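PDB 4H0N: DNMT2 from Spodoptera frugiperda, which probably methylates a cytosine in the anticodon loop of tRNA(Asp), using S-adenosyl-L-methionine, and probably also has DNA (cytosine-5)-methyltransferase activity. Local coordinates for residues F220-C231 / G245-V256. The protein carries 3 engineered substitutions. Residues are numbered along the deposited sequence; the frame is centred on the assembly and turned at random.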
loop_
_atom_site.group_PDB
_atom_site.type_symbol
_atom_site.label_atom_id
_atom_site.label_comp_id
_atom_site.label_asym_id
_atom_site.label_seq_id
_atom_site.Cartn_x
_atom_site.Cartn_y
_atom_site.Cartn_z
ATOM N N PHE A 220 -21.822 -4.329 2.734
ATOM C CA PHE A 220 -20.709 -5.202 2.410
ATOM C C PHE A 220 -20.537 -5.253 0.906
ATOM O O PHE A 220 -21.518 -5.218 0.167
ATOM C CB PHE A 220 -20.980 -6.615 2.923
ATOM C CG PHE A 220 -20.638 -6.813 4.369
ATOM C CD1 PHE A 220 -19.553 -6.166 4.934
ATOM C CD2 PHE A 220 -21.395 -7.658 5.162
ATOM C CE1 PHE A 220 -19.233 -6.355 6.269
ATOM C CE2 PHE A 220 -21.084 -7.847 6.499
ATOM C CZ PHE A 220 -20.003 -7.193 7.054
ATOM N N ASP A 221 -19.290 -5.318 0.453
ATOM C CA ASP A 221 -19.012 -5.695 -0.927
ATOM C C ASP A 221 -18.533 -7.132 -0.939
ATOM O O ASP A 221 -17.503 -7.452 -0.349
ATOM C CB ASP A 221 -17.945 -4.814 -1.568
ATOM C CG ASP A 221 -17.601 -5.268 -2.980
ATOM O OD1 ASP A 221 -16.403 -5.465 -3.275
ATOM O OD2 ASP A 221 -18.534 -5.442 -3.794
ATOM N N ILE A 222 -19.275 -7.999 -1.612
ATOM C CA ILE A 222 -18.949 -9.412 -1.600
ATOM C C ILE A 222 -18.151 -9.835 -2.826
ATOM O O ILE A 222 -18.394 -9.360 -3.936
ATOM C CB ILE A 222 -20.217 -10.276 -1.498
ATOM C CG1 ILE A 222 -21.241 -9.601 -0.581
ATOM C CG2 ILE A 222 -19.863 -11.686 -1.030
ATOM C CD1 ILE A 222 -21.582 -10.384 0.659
ATOM N N CYS A 223 -17.192 -10.728 -2.610
ATOM C CA CYS A 223 -16.445 -11.337 -3.702
ATOM C C CYS A 223 -16.610 -12.850 -3.754
ATOM O O CYS A 223 -16.880 -13.499 -2.741
ATOM C CB CYS A 223 -14.968 -10.981 -3.602
ATOM S SG CYS A 223 -14.658 -9.264 -3.981
ATOM N N TYR A 224 -16.440 -13.397 -4.951
ATOM C CA TYR A 224 -16.514 -14.832 -5.174
ATOM C C TYR A 224 -15.268 -15.241 -5.951
ATOM O O TYR A 224 -14.476 -14.385 -6.346
ATOM C CB TYR A 224 -17.793 -15.179 -5.935
ATOM C CG TYR A 224 -18.977 -14.361 -5.473
ATOM C CD1 TYR A 224 -19.833 -14.831 -4.486
ATOM C CD2 TYR A 224 -19.221 -13.103 -6.009
ATOM C CE1 TYR A 224 -20.904 -14.075 -4.053
ATOM C CE2 TYR A 224 -20.284 -12.339 -5.580
ATOM C CZ TYR A 224 -21.121 -12.829 -4.606
ATOM O OH TYR A 224 -22.177 -12.053 -4.195
ATOM N N LYS A 225 -15.080 -16.540 -6.161
ATOM C CA LYS A 225 -13.889 -17.027 -6.854
ATOM C C LYS A 225 -13.782 -16.513 -8.294
ATOM O O LYS A 225 -12.682 -16.421 -8.841
ATOM C CB LYS A 225 -13.847 -18.552 -6.830
ATOM C CG LYS A 225 -15.045 -19.204 -7.490
ATOM C CD LYS A 225 -15.099 -20.689 -7.173
ATOM C CE LYS A 225 -16.523 -21.221 -7.261
ATOM N NZ LYS A 225 -16.575 -22.701 -7.106
ATOM N N THR A 226 -14.921 -16.167 -8.894
ATOM C CA THR A 226 -14.953 -15.675 -10.268
ATOM C C THR A 226 -14.756 -14.160 -10.358
ATOM O O THR A 226 -14.613 -13.615 -11.452
ATOM C CB THR A 226 -16.270 -16.066 -10.995
ATOM O OG1 THR A 226 -17.381 -15.392 -10.390
ATOM C CG2 THR A 226 -16.496 -17.573 -10.939
ATOM N N SER A 227 -14.750 -13.486 -9.210
ATOM C CA SER A 227 -14.545 -12.033 -9.156
ATOM C C SER A 227 -13.209 -11.583 -9.747
ATOM O O SER A 227 -12.156 -12.154 -9.456
ATOM C CB SER A 227 -14.644 -11.523 -7.713
ATOM O OG SER A 227 -15.969 -11.158 -7.371
ATOM N N LYS A 228 -13.254 -10.538 -10.561
ATOM C CA LYS A 228 -12.041 -9.975 -11.132
ATOM C C LYS A 228 -11.734 -8.614 -10.526
ATOM O O LYS A 228 -10.966 -7.830 -11.083
ATOM C CB LYS A 228 -12.160 -9.875 -12.651
ATOM C CG LYS A 228 -11.741 -11.145 -13.372
ATOM C CD LYS A 228 -12.815 -11.646 -14.311
ATOM C CE LYS A 228 -12.341 -12.883 -15.072
ATOM N NZ LYS A 228 -11.182 -12.582 -15.967
ATOM N N ARG A 229 -12.332 -8.347 -9.370
ATOM C CA ARG A 229 -12.162 -7.077 -8.679
ATOM C C ARG A 229 -12.391 -7.277 -7.193
ATOM O O ARG A 229 -12.996 -8.262 -6.777
ATOM C CB ARG A 229 -13.176 -6.064 -9.199
ATOM C CG ARG A 229 -14.606 -6.583 -9.171
ATOM C CD ARG A 229 -15.616 -5.477 -8.902
ATOM N NE ARG A 229 -15.299 -4.723 -7.692
ATOM C CZ ARG A 229 -15.501 -5.170 -6.456
ATOM N NH1 ARG A 229 -16.018 -6.376 -6.262
ATOM N NH2 ARG A 229 -15.181 -4.413 -5.417
ATOM N N SER A 230 -11.910 -6.338 -6.391
ATOM C CA SER A 230 -12.203 -6.326 -4.963
ATOM C C SER A 230 -11.969 -4.929 -4.440
ATOM O O SER A 230 -11.201 -4.162 -5.022
ATOM C CB SER A 230 -11.317 -7.314 -4.206
ATOM O OG SER A 230 -9.953 -6.978 -4.347
ATOM N N CYS A 231 -12.632 -4.590 -3.344
ATOM C CA CYS A 231 -12.457 -3.269 -2.754
ATOM C C CYS A 231 -11.095 -3.110 -2.094
ATOM O O CYS A 231 -10.417 -4.089 -1.797
ATOM C CB CYS A 231 -13.575 -2.961 -1.760
ATOM S SG CYS A 231 -15.139 -2.504 -2.540
ATOM N N GLY A 245 -12.792 -2.978 3.055
ATOM C CA GLY A 245 -12.348 -4.034 2.170
ATOM C C GLY A 245 -13.482 -4.963 1.794
ATOM O O GLY A 245 -14.577 -4.870 2.349
ATOM N N SER A 246 -13.220 -5.861 0.851
ATOM C CA SER A 246 -14.237 -6.799 0.398
ATOM C C SER A 246 -14.401 -7.997 1.323
ATOM O O SER A 246 -13.509 -8.341 2.103
ATOM C CB SER A 246 -13.938 -7.285 -1.021
ATOM O OG SER A 246 -14.284 -6.304 -1.981
ATOM N N ILE A 247 -15.564 -8.627 1.208
ATOM C CA ILE A 247 -15.899 -9.841 1.940
ATOM C C ILE A 247 -16.007 -10.990 0.934
ATOM O O ILE A 247 -16.398 -10.776 -0.215
ATOM C CB ILE A 247 -17.219 -9.641 2.717
ATOM C CG1 ILE A 247 -16.979 -8.689 3.884
ATOM C CG2 ILE A 247 -17.764 -10.946 3.240
ATOM C CD1 ILE A 247 -15.798 -9.079 4.731
ATOM N N PHE A 248 -15.634 -12.197 1.349
ATOM C CA PHE A 248 -15.637 -13.341 0.446
ATOM C C PHE A 248 -16.580 -14.452 0.898
ATOM O O PHE A 248 -16.786 -14.659 2.095
ATOM C CB PHE A 248 -14.220 -13.900 0.302
ATOM C CG PHE A 248 -14.157 -15.180 -0.472
ATOM C CD1 PHE A 248 -14.203 -15.163 -1.854
ATOM C CD2 PHE A 248 -14.070 -16.400 0.179
ATOM C CE1 PHE A 248 -14.161 -16.340 -2.578
ATOM C CE2 PHE A 248 -14.023 -17.578 -0.536
ATOM C CZ PHE A 248 -14.067 -17.550 -1.917
ATOM N N THR A 249 -17.136 -15.169 -0.076
ATOM C CA THR A 249 -17.899 -16.383 0.186
ATOM C C THR A 249 -17.635 -17.404 -0.912
ATOM O O THR A 249 -17.206 -17.047 -2.007
ATOM C CB THR A 249 -19.408 -16.118 0.263
ATOM O OG1 THR A 249 -20.061 -17.280 0.779
ATOM C CG2 THR A 249 -19.971 -15.806 -1.104
ATOM N N ASP A 250 -17.885 -18.674 -0.613
ATOM C CA ASP A 250 -17.690 -19.739 -1.589
ATOM C C ASP A 250 -18.998 -20.019 -2.303
ATOM O O ASP A 250 -19.035 -20.743 -3.300
ATOM C CB ASP A 250 -17.190 -21.009 -0.904
ATOM C CG ASP A 250 -15.919 -20.782 -0.116
ATOM O OD1 ASP A 250 -14.829 -21.101 -0.637
ATOM O OD2 ASP A 250 -16.012 -20.274 1.024
ATOM N N LYS A 251 -20.072 -19.434 -1.781
ATOM C CA LYS A 251 -21.414 -19.660 -2.303
ATOM C C LYS A 251 -21.604 -18.912 -3.625
ATOM O O LYS A 251 -20.929 -17.919 -3.884
ATOM C CB LYS A 251 -22.478 -19.197 -1.293
ATOM C CG LYS A 251 -22.506 -19.903 0.060
ATOM C CD LYS A 251 -22.915 -21.337 -0.137
ATOM C CE LYS A 251 -23.667 -21.907 1.048
ATOM N NZ LYS A 251 -23.615 -23.381 1.020
ATOM N N PRO A 252 -22.503 -19.410 -4.486
ATOM C CA PRO A 252 -22.859 -18.707 -5.725
ATOM C C PRO A 252 -23.481 -17.345 -5.431
ATOM O O PRO A 252 -24.171 -17.185 -4.423
ATOM C CB PRO A 252 -23.898 -19.634 -6.363
ATOM C CG PRO A 252 -23.585 -20.976 -5.804
ATOM C CD PRO A 252 -23.145 -20.730 -4.401
ATOM N N ARG A 253 -23.238 -16.380 -6.312
ATOM C CA ARG A 253 -23.769 -15.037 -6.135
ATOM C C ARG A 253 -25.296 -15.036 -6.143
ATOM O O ARG A 253 -25.929 -14.176 -5.532
ATOM C CB ARG A 253 -23.237 -14.105 -7.221
ATOM C CG ARG A 253 -23.585 -12.645 -7.001
ATOM C CD ARG A 253 -23.284 -11.831 -8.235
ATOM N NE ARG A 253 -21.997 -12.200 -8.820
ATOM C CZ ARG A 253 -21.651 -11.947 -10.079
ATOM N NH1 ARG A 253 -22.497 -11.327 -10.890
ATOM N NH2 ARG A 253 -20.460 -12.318 -10.530
ATOM N N GLU A 254 -25.883 -16.007 -6.833
ATOM C CA GLU A 254 -27.334 -16.122 -6.892
ATOM C C GLU A 254 -27.898 -16.447 -5.513
ATOM O O GLU A 254 -28.939 -15.924 -5.116
ATOM C CB GLU A 254 -27.736 -17.194 -7.899
ATOM C CG GLU A 254 -29.142 -17.026 -8.431
ATOM C CD GLU A 254 -29.351 -17.743 -9.752
ATOM O OE1 GLU A 254 -30.409 -17.527 -10.385
ATOM O OE2 GLU A 254 -28.455 -18.516 -10.158
ATOM N N VAL A 255 -27.195 -17.303 -4.781
ATOM C CA VAL A 255 -27.588 -17.640 -3.421
ATOM C C VAL A 255 -27.503 -16.410 -2.516
ATOM O O VAL A 255 -28.387 -16.168 -1.690
ATOM C CB VAL A 255 -26.721 -18.786 -2.859
ATOM C CG1 VAL A 255 -27.011 -19.013 -1.385
ATOM C CG2 VAL A 255 -26.956 -20.064 -3.658
ATOM N N VAL A 256 -26.442 -15.628 -2.691
ATOM C CA VAL A 256 -26.242 -14.397 -1.927
ATOM C C VAL A 256 -27.407 -13.419 -2.120
ATOM O O VAL A 256 -27.839 -12.755 -1.174
ATOM C CB VAL A 256 -24.891 -13.711 -2.295
ATOM C CG1 VAL A 256 -24.757 -12.340 -1.628
ATOM C CG2 VAL A 256 -23.715 -14.603 -1.914
#
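A chi1 of 177° swings the D221 carboxylate away from its own amide, and a chi1 of -77° sets S246 OG beside its backbone N; the two groups meet between the segments, S246 OG donating to D221 OD1 at 2.6 Å on the anti side, tilted 23° out of the carboxylate plane. The same hydroxyl accepts the backbone N-H of C231 at 2.7 Å in an almost straight bond, linking both ends of 220-231. R229 adds a second grip on D221 OD1: its NH2 forms a salt bridge at 2.7 Å, meeting the oxygen from above the carboxylate plane.

From here the backbones run on as a short parallel ladder, separate from the large mixed sheet of the methyltransferase fold. D221 O accepts from I247 N, I247 O from C223 N, and C223 O from T249 N, the last bond the longest at 3.2 Å. CG1 of I247 lies over a face of the F220 ring, while the F248 ring turns its edge to the backbone at Y224 and K225.

Beyond the ladder the Y224 ring reaches the start of helix 253-262. R253 CB sits over one face, 3.9 Å from the ring centroid in a CH-pi contact, V256 CG2 approaches the edge 3.6 Å from CE1, and T249 CG2 packs alongside CD1 and CE1. Shortening Y224 to an alanine would probably open a gap beside the methyls of T249 and V256 and take from R253 the ring under its CB.

The contact thus joins a polar end to an apolar one. Two donors converge on D221 OD1, which probably favours a charged carboxylate, and the buried S246 hydroxyl is both donor and acceptor; at the other end, mainly aromatic and aliphatic packing ties the ladder to the helix.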